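Long-range contacts in putative hydantoin racemase (Klebsiella pneumoniae subsp. pneumoniae, PDB 3QVL), which racemises allantoin and probably also interconverts the D and L forms of other 5-monosubstituted hydantoins: residues N10-M15 with P147-E152; V74-G79 with I95-A100. All blocks are in the same frame, centred on the assembly; numbering follows the deposited sequence. Where two conformers were deposited one is given.

Contact 1 of 2, residues N10-M15 with P147-E152; sequences NTSLAM and PVLALE. With 5HY ([(4R)-2,5-dioxoimidazolidin-4-yl]acetic acid), chain C.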
ATOM      1  N   ASN A  10      10.333  24.080  19.571  1.00 15.70           N
ATOM      2  CA  ASN A  10      10.320  24.121  21.034  1.00 15.99           C
ATOM      3  C   ASN A  10      10.994  25.389  21.566  1.00 16.18           C
ATOM      4  O   ASN A  10      11.687  26.084  20.820  1.00 16.19           O
ATOM      5  CB  ASN A  10      10.912  22.840  21.648  1.00 15.97           C
ATOM      6  CG  ASN A  10      12.415  22.729  21.465  1.00 16.09           C
ATOM      7  OD1 ASN A  10      13.177  23.608  21.872  1.00 15.81           O
ATOM      8  ND2 ASN A  10      12.850  21.625  20.873  1.00 15.89           N
ATOM      9  N   THR A  11      10.791  25.682  22.850  1.00 16.43           N
ATOM     10  CA  THR A  11      11.248  26.944  23.440  1.00 16.70           C
ATOM     11  C   THR A  11      12.637  26.879  24.082  1.00 16.92           C
ATOM     12  O   THR A  11      13.095  27.860  24.676  1.00 17.02           O
ATOM     13  CB  THR A  11      10.237  27.487  24.478  1.00 16.65           C
ATOM     14  OG1 THR A  11      10.048  26.516  25.515  1.00 16.68           O
ATOM     15  CG2 THR A  11       8.897  27.800  23.821  1.00 16.62           C
ATOM     16  N   SER A  12      13.305  25.732  23.962  1.00 17.14           N
ATOM     17  CA  SER A  12      14.656  25.566  24.497  1.00 17.40           C
ATOM     18  C   SER A  12      15.663  26.386  23.697  1.00 17.69           C
ATOM     19  O   SER A  12      15.870  26.136  22.506  1.00 17.68           O
ATOM     20  CB  SER A  12      15.060  24.089  24.497  1.00 17.34           C
ATOM     21  OG  SER A  12      16.440  23.931  24.787  1.00 17.06           O
ATOM     22  N   LEU A  13      16.284  27.365  24.353  1.00 18.05           N
ATOM     23  CA  LEU A  13      17.317  28.174  23.708  1.00 18.43           C
ATOM     24  C   LEU A  13      18.559  27.325  23.446  1.00 18.50           C
ATOM     25  O   LEU A  13      19.240  27.511  22.437  1.00 18.55           O
ATOM     26  CB  LEU A  13      17.671  29.408  24.547  1.00 18.57           C
ATOM     27  CG  LEU A  13      17.940  30.726  23.799  1.00 19.06           C
ATOM     28  CD1 LEU A  13      18.131  31.860  24.781  1.00 19.61           C
ATOM     29  CD2 LEU A  13      19.138  30.664  22.853  1.00 19.72           C
ATOM     30  N   ALA A  14      18.835  26.387  24.352  1.00 18.62           N
ATOM     31  CA  ALA A  14      19.950  25.452  24.201  1.00 18.75           C
ATOM     32  C   ALA A  14      19.859  24.664  22.892  1.00 18.87           C
ATOM     33  O   ALA A  14      20.849  24.547  22.165  1.00 18.78           O
ATOM     34  CB  ALA A  14      20.020  24.508  25.394  1.00 18.75           C
ATOM     35  N   MET A  15      18.671  24.141  22.596  1.00 19.01           N
ATOM     36  CA  MET A  15      18.435  23.404  21.353  1.00 19.24           C
ATOM     37  C   MET A  15      18.445  24.336  20.135  1.00 19.16           C
ATOM     38  O   MET A  15      18.911  23.949  19.060  1.00 19.09           O
ATOM     39  CB  MET A  15      17.134  22.594  21.440  1.00 19.44           C
ATOM     40  CG  MET A  15      16.835  21.713  20.223  1.00 20.27           C
ATOM     41  SD  MET A  15      16.284  20.026  20.589  1.00 22.55           S
ATOM     42  CE  MET A  15      15.472  20.227  22.171  1.00 21.09           C
ATOM     43  N   PRO A 147      14.991  11.406  27.651  1.00 17.65           N
ATOM     44  CA  PRO A 147      14.252  12.630  27.345  1.00 17.56           C
ATOM     45  C   PRO A 147      14.963  13.432  26.259  1.00 17.49           C
ATOM     46  O   PRO A 147      16.189  13.380  26.157  1.00 17.43           O
ATOM     47  CB  PRO A 147      14.279  13.398  28.669  1.00 17.59           C
ATOM     48  CG  PRO A 147      14.431  12.349  29.708  1.00 17.65           C
ATOM     49  CD  PRO A 147      15.307  11.302  29.090  1.00 17.65           C
ATOM     50  N   VAL A 148      14.190  14.156  25.456  1.00 17.44           N
ATOM     51  CA  VAL A 148      14.725  14.959  24.354  1.00 17.44           C
ATOM     52  C   VAL A 148      15.851  15.899  24.807  1.00 17.50           C
ATOM     53  O   VAL A 148      16.887  16.006  24.145  1.00 17.39           O
ATOM     54  CB  VAL A 148      13.591  15.744  23.637  1.00 17.42           C
ATOM     55  CG1 VAL A 148      14.146  16.857  22.761  1.00 17.39           C
ATOM     56  CG2 VAL A 148      12.735  14.794  22.811  1.00 17.41           C
ATOM     57  N   LEU A 149      15.652  16.549  25.951  1.00 17.59           N
ATOM     58  CA  LEU A 149      16.604  17.538  26.460  1.00 17.73           C
ATOM     59  C   LEU A 149      17.890  16.946  27.050  1.00 17.89           C
ATOM     60  O   LEU A 149      18.804  17.691  27.414  1.00 17.90           O
ATOM     61  CB  LEU A 149      15.923  18.478  27.465  1.00 17.67           C
ATOM     62  CG  LEU A 149      14.833  19.394  26.894  1.00 17.57           C
ATOM     63  CD1 LEU A 149      14.099  20.122  28.004  1.00 17.54           C
ATOM     64  CD2 LEU A 149      15.405  20.388  25.886  1.00 17.46           C
ATOM     65  N   ALA A 150      17.964  15.617  27.130  1.00 18.08           N
ATOM     66  CA  ALA A 150      19.185  14.928  27.560  1.00 18.34           C
ATOM     67  C   ALA A 150      20.351  15.210  26.611  1.00 18.51           C
ATOM     68  O   ALA A 150      21.514  15.137  27.008  1.00 18.51           O
ATOM     69  CB  ALA A 150      18.949  13.429  27.685  1.00 18.33           C
ATOM     70  N   LEU A 151      20.028  15.534  25.360  1.00 18.78           N
ATOM     71  CA  LEU A 151      21.026  15.921  24.362  1.00 19.09           C
ATOM     72  C   LEU A 151      21.693  17.255  24.701  1.00 19.39           C
ATOM     73  O   LEU A 151      22.764  17.571  24.175  1.00 19.36           O
ATOM     74  CB  LEU A 151      20.391  15.988  22.969  1.00 19.09           C
ATOM     75  CG  LEU A 151      20.038  14.661  22.288  1.00 19.12           C
ATOM     76  CD1 LEU A 151      18.932  14.861  21.266  1.00 19.09           C
ATOM     77  CD2 LEU A 151      21.263  14.023  21.641  1.00 19.10           C
ATOM     78  N   GLU A 152      21.059  18.024  25.585  1.00 19.72           N
ATOM     79  CA  GLU A 152      21.556  19.344  25.971  1.00 20.17           C
ATOM     80  C   GLU A 152      22.005  19.423  27.436  1.00 20.46           C
ATOM     81  O   GLU A 152      22.301  20.514  27.935  1.00 20.54           O
ATOM     82  CB  GLU A 152      20.489  20.417  25.699  1.00 20.13           C
ATOM     83  CG  GLU A 152      20.019  20.518  24.246  1.00 20.31           C
ATOM     84  CD  GLU A 152      21.046  21.140  23.309  1.00 20.55           C
ATOM     85  OE1 GLU A 152      22.042  21.726  23.788  1.00 20.70           O
ATOM     86  OE2 GLU A 152      20.848  21.046  22.081  1.00 20.99           O
TER
HETATM   87  C   5HY C   1      12.893  17.335  17.963  1.00 19.01           C
HETATM   88  N   5HY C   1      11.369  16.927  19.637  1.00 19.03           N
HETATM   89  O   5HY C   1      13.585  17.267  16.949  1.00 18.88           O
HETATM   90  CA  5HY C   1      11.811  16.342  18.366  1.00 19.06           C
HETATM   91  CB  5HY C   1      12.351  14.905  18.538  1.00 19.13           C
HETATM   92  CG  5HY C   1      13.624  14.753  19.387  1.00 19.38           C
HETATM   93  OAB 5HY C   1      11.889  18.791  20.804  1.00 18.91           O
HETATM   94  NAF 5HY C   1      12.954  18.309  18.868  1.00 18.97           N
HETATM   95  CAI 5HY C   1      12.055  18.060  19.828  1.00 19.04           C
HETATM   96  OD1 5HY C   1      13.935  13.586  19.706  1.00 19.89           O
HETATM   97  OD2 5HY C   1      14.271  15.778  19.688  1.00 19.85           O
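Met15 reaches across to Val148 and Leu149 with its terminal methyl, and this apolar knot is the tightly packed part of the contact. Its CG stands anti to the backbone N (chi1 -176°), and bends at the next two torsions bring CE to 3.7 Å from Val148 CG1; the same CE also touches Leu149 CD2. Both side chains are crossed at about a right angle. A long, flexible thioether suits this place, because one methyl can fill the angle between two branched neighbours. Leu149 CD2 also lies 3.9 Å from Ser12 OG, a hydroxyl at the N-cap of helix 13-26 that accepts from Met15 N (3.1 Å from OG).

The segments belong to the two alpha/beta halves of the Asp/Glu racemase fold: residues 10-15 follow strand 2-7 of one parallel sheet, residues 147-152 follow strand 138-143 of the other, and the ligand sits in the cleft between. From one lip Asn10 ND2 donates to the ligand's OAB at 3.0 Å. Asn10 OD1 meanwhile accepts from Ser12 N in an Asx turn and from Asn8 ND2, which fixes the amide's orientation. From the other lip, the two methyls of Val148 lie against the ligand's carboxylate arm.

The partly exposed side is polar instead, and there the segments share no hydrogen bond. Glu152 lays its bent chain beside Ala14, whose small size admits the carboxylate; OE1 and Ala14 O, both acceptors, merely lie near each other. Glu152 OE2 approaches Met15 CA at 3.5 Å and is hydrogen-bonded to Thr18 OG1, which is also hydrogen-bonded to Ala14 O.

Contact 2 of 2, residues V74-G79 with I95-A100; sequences VIASFG and IGIAEA. Unlike the reference sequence in segment 74-79: Ser77 (reference Cys). With 5HY ([(4R)-2,5-dioxoimidazolidin-4-yl]acetic acid), chain C.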
ATOM      1  N   VAL A  74      12.631  26.919   7.826  1.00 14.66           N
ATOM      2  CA  VAL A  74      12.915  25.544   8.229  1.00 14.41           C
ATOM      3  C   VAL A  74      12.205  25.254   9.554  1.00 14.31           C
ATOM      4  O   VAL A  74      12.318  26.030  10.504  1.00 14.23           O
ATOM      5  CB  VAL A  74      14.441  25.295   8.368  1.00 14.41           C
ATOM      6  CG1 VAL A  74      14.723  23.942   9.012  1.00 14.21           C
ATOM      7  CG2 VAL A  74      15.131  25.385   7.008  1.00 14.28           C
ATOM      8  N   ILE A  75      11.463  24.148   9.604  1.00 14.17           N
ATOM      9  CA  ILE A  75      10.848  23.685  10.851  1.00 14.14           C
ATOM     10  C   ILE A  75      11.759  22.632  11.480  1.00 14.19           C
ATOM     11  O   ILE A  75      11.866  21.505  10.984  1.00 14.08           O
ATOM     12  CB  ILE A  75       9.414  23.144  10.630  1.00 14.10           C
ATOM     13  CG1 ILE A  75       8.505  24.262  10.108  1.00 14.05           C
ATOM     14  CG2 ILE A  75       8.848  22.557  11.925  1.00 14.10           C
ATOM     15  CD1 ILE A  75       7.123  23.803   9.691  1.00 13.91           C
ATOM     16  N   ALA A  76      12.409  23.016  12.577  1.00 14.29           N
ATOM     17  CA  ALA A  76      13.540  22.263  13.118  1.00 14.44           C
ATOM     18  C   ALA A  76      13.248  21.296  14.271  1.00 14.53           C
ATOM     19  O   ALA A  76      14.003  21.230  15.247  1.00 14.53           O
ATOM     20  CB  ALA A  76      14.688  23.210  13.472  1.00 14.44           C
ATOM     21  N   SER A  77      12.142  20.566  14.141  0.62 14.58           N
ATOM     22  CA  SER A  77      11.806  19.452  15.028  0.62 14.65           C
ATOM     23  C   SER A  77      11.448  18.242  14.170  0.62 14.73           C
ATOM     24  O   SER A  77      10.808  18.392  13.126  0.62 14.73           O
ATOM     25  CB  SER A  77      10.637  19.816  15.942  0.62 14.65           C
ATOM     26  OG  SER A  77      10.334  18.760  16.835  0.62 14.49           O
ATOM     27  N   PHE A  78      11.855  17.052  14.609  1.00 14.84           N
ATOM     28  CA  PHE A  78      11.688  15.831  13.804  1.00 14.95           C
ATOM     29  C   PHE A  78      10.246  15.355  13.553  1.00 14.99           C
ATOM     30  O   PHE A  78      10.024  14.402  12.806  1.00 15.25           O
ATOM     31  CB  PHE A  78      12.548  14.696  14.373  1.00 14.99           C
ATOM     32  CG  PHE A  78      12.862  13.615  13.375  1.00 15.14           C
ATOM     33  CD1 PHE A  78      13.763  13.846  12.338  1.00 15.32           C
ATOM     34  CD2 PHE A  78      12.259  12.365  13.473  1.00 15.43           C
ATOM     35  CE1 PHE A  78      14.056  12.847  11.412  1.00 15.27           C
ATOM     36  CE2 PHE A  78      12.545  11.362  12.551  1.00 15.54           C
ATOM     37  CZ  PHE A  78      13.445  11.605  11.520  1.00 15.39           C
ATOM     38  N   GLY A  79       9.271  16.018  14.164  1.00 14.93           N
ATOM     39  CA  GLY A  79       7.871  15.739  13.865  1.00 14.60           C
ATOM     40  C   GLY A  79       7.313  16.655  12.789  1.00 14.33           C
ATOM     41  O   GLY A  79       6.158  16.506  12.383  1.00 14.36           O
ATOM     42  N   ILE A  95      10.443  23.955   4.792  1.00 13.73           N
ATOM     43  CA  ILE A  95      10.949  22.583   4.785  1.00 13.58           C
ATOM     44  C   ILE A  95      11.103  22.052   6.209  1.00 13.52           C
ATOM     45  O   ILE A  95      11.727  22.693   7.057  1.00 13.43           O
ATOM     46  CB  ILE A  95      12.308  22.471   4.025  1.00 13.59           C
ATOM     47  CG1 ILE A  95      12.234  23.124   2.634  1.00 13.58           C
ATOM     48  CG2 ILE A  95      12.776  21.013   3.935  1.00 13.58           C
ATOM     49  CD1 ILE A  95      11.220  22.500   1.673  1.00 13.77           C
ATOM     50  N   GLY A  96      10.521  20.883   6.465  1.00 13.46           N
ATOM     51  CA  GLY A  96      10.688  20.202   7.745  1.00 13.42           C
ATOM     52  C   GLY A  96      11.993  19.430   7.774  1.00 13.44           C
ATOM     53  O   GLY A  96      12.486  18.998   6.729  1.00 13.41           O
ATOM     54  N   ILE A  97      12.559  19.252   8.967  1.00 13.43           N
ATOM     55  CA  ILE A  97      13.843  18.554   9.088  1.00 13.47           C
ATOM     56  C   ILE A  97      13.734  17.034   8.927  1.00 13.54           C
ATOM     57  O   ILE A  97      14.659  16.401   8.422  1.00 13.55           O
ATOM     58  CB  ILE A  97      14.640  18.935  10.369  1.00 13.48           C
ATOM     59  CG1 ILE A  97      13.886  18.547  11.645  1.00 13.51           C
ATOM     60  CG2 ILE A  97      15.004  20.417  10.341  1.00 13.40           C
ATOM     61  CD1 ILE A  97      14.795  18.335  12.845  1.00 13.65           C
ATOM     62  N   ALA A  98      12.609  16.460   9.348  1.00 13.57           N
ATOM     63  CA  ALA A  98      12.342  15.043   9.103  1.00 13.70           C
ATOM     64  C   ALA A  98      12.193  14.813   7.604  1.00 13.79           C
ATOM     65  O   ALA A  98      12.798  13.898   7.045  1.00 13.76           O
ATOM     66  CB  ALA A  98      11.096  14.592   9.839  1.00 13.63           C
ATOM     67  N   GLU A  99      11.393  15.670   6.972  1.00 13.94           N
ATOM     68  CA  GLU A  99      11.184  15.666   5.528  1.00 14.19           C
ATOM     69  C   GLU A  99      12.513  15.704   4.772  1.00 14.25           C
ATOM     70  O   GLU A  99      12.779  14.843   3.932  1.00 14.15           O
ATOM     71  CB  GLU A  99      10.304  16.859   5.138  1.00 14.24           C
ATOM     72  CG  GLU A  99      10.046  17.024   3.644  1.00 14.66           C
ATOM     73  CD  GLU A  99       9.370  18.343   3.309  1.00 15.03           C
ATOM     74  OE1 GLU A  99       9.613  19.349   4.014  1.00 14.98           O
ATOM     75  OE2 GLU A  99       8.593  18.380   2.333  1.00 15.25           O
ATOM     76  N   ALA A 100      13.345  16.692   5.095  1.00 14.34           N
ATOM     77  CA  ALA A 100      14.623  16.898   4.414  1.00 14.54           C
ATOM     78  C   ALA A 100      15.604  15.744   4.618  1.00 14.71           C
ATOM     79  O   ALA A 100      16.259  15.316   3.667  1.00 14.65           O
ATOM     80  CB  ALA A 100      15.247  18.208   4.850  1.00 14.53           C
TER
HETATM   81  C   5HY C   1      12.893  17.335  17.963  1.00 19.01           C
HETATM   82  N   5HY C   1      11.369  16.927  19.637  1.00 19.03           N
HETATM   83  O   5HY C   1      13.585  17.267  16.949  1.00 18.88           O
HETATM   84  CA  5HY C   1      11.811  16.342  18.366  1.00 19.06           C
HETATM   85  CB  5HY C   1      12.351  14.905  18.538  1.00 19.13           C
HETATM   86  CG  5HY C   1      13.624  14.753  19.387  1.00 19.38           C
HETATM   87  OAB 5HY C   1      11.889  18.791  20.804  1.00 18.91           O
HETATM   88  NAF 5HY C   1      12.954  18.309  18.868  1.00 18.97           N
HETATM   89  CAI 5HY C   1      12.055  18.060  19.828  1.00 19.04           C
HETATM   90  OD1 5HY C   1      13.935  13.586  19.706  1.00 19.89           O
HETATM   91  OD2 5HY C   1      14.271  15.778  19.688  1.00 19.85           O
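Strands 72-75 and 94-96 run parallel here, pairing Val74 with Ile95 and Ile75 with Gly96, and Ile75 uses both of its backbone polar groups: its N donates to Ile95 O (2.9 Å) and its O accepts from Ile97 N (3.1 Å). These two bonds flank Gly96, the usual parallel pattern, and the second comes from the first residue of helix 97-108. The two strands are the ends of a beta-alpha-beta unit whose helix is 83-89.

Ile97 packs along the backbone of residues 75-78. Its CG1 lies between the backbone N and the carbonyl carbon (chi1 63°), which carries CD1 over the backbone of Ala76 and Ser77, while CG2 meets Val74 CG1 at 3.8 Å. The beta-branched side chain can thus serve both directions at once. Beyond it, the Phe78 ring takes Ala98 CB over one face in a CH-pi contact, 3.9 Å from the ring centroid and 18° off the normal; the same methyl is 3.2 Å from Phe78 O. A small alanine fits this approach of helix to loop, and Ala125 of helix 122-132 also packs on the aromatic side chain.

At the helix start, Gly96 N donates to Glu99 OE1 at 3.0 Å, and Glu99 OE2 forms a salt bridge with Arg87 of helix 83-89. Asp80 accepts from Ala98 N and Glu99 N, as suits a carboxylate at a helix N-terminus.

Beside Phe78 lies Ser77, at a position where the reference sequence has cysteine; in one of its two conformers its OG lies against the hydantoin ring. Phe78 N donates to ligand atom O at 2.9 Å, nearly straight at 160°. Apolar packing on the helix side and a backbone N-H turned to the ligand carbonyl thus meet in one short loop.

How the contacts relate
Contact 2 lies almost at the centre of the chain and is wholly buried, whereas contact 1 is partly buried and its centre is about 14 Å from that of the chain. Contact 2 ties neighbouring strands of a single sheet by backbone hydrogen bonds and close aliphatic and aromatic packing. Contact 1 spans two halves of the fold without a hydrogen bond between its segments, through side chains that meet each other and the start of a helix. The centres of contacts 1 and 2 are about 16 Å apart, and the two do not touch. Both meet the same ligand, contact 1 from both halves and contact 2 from the loop after strand 72-75.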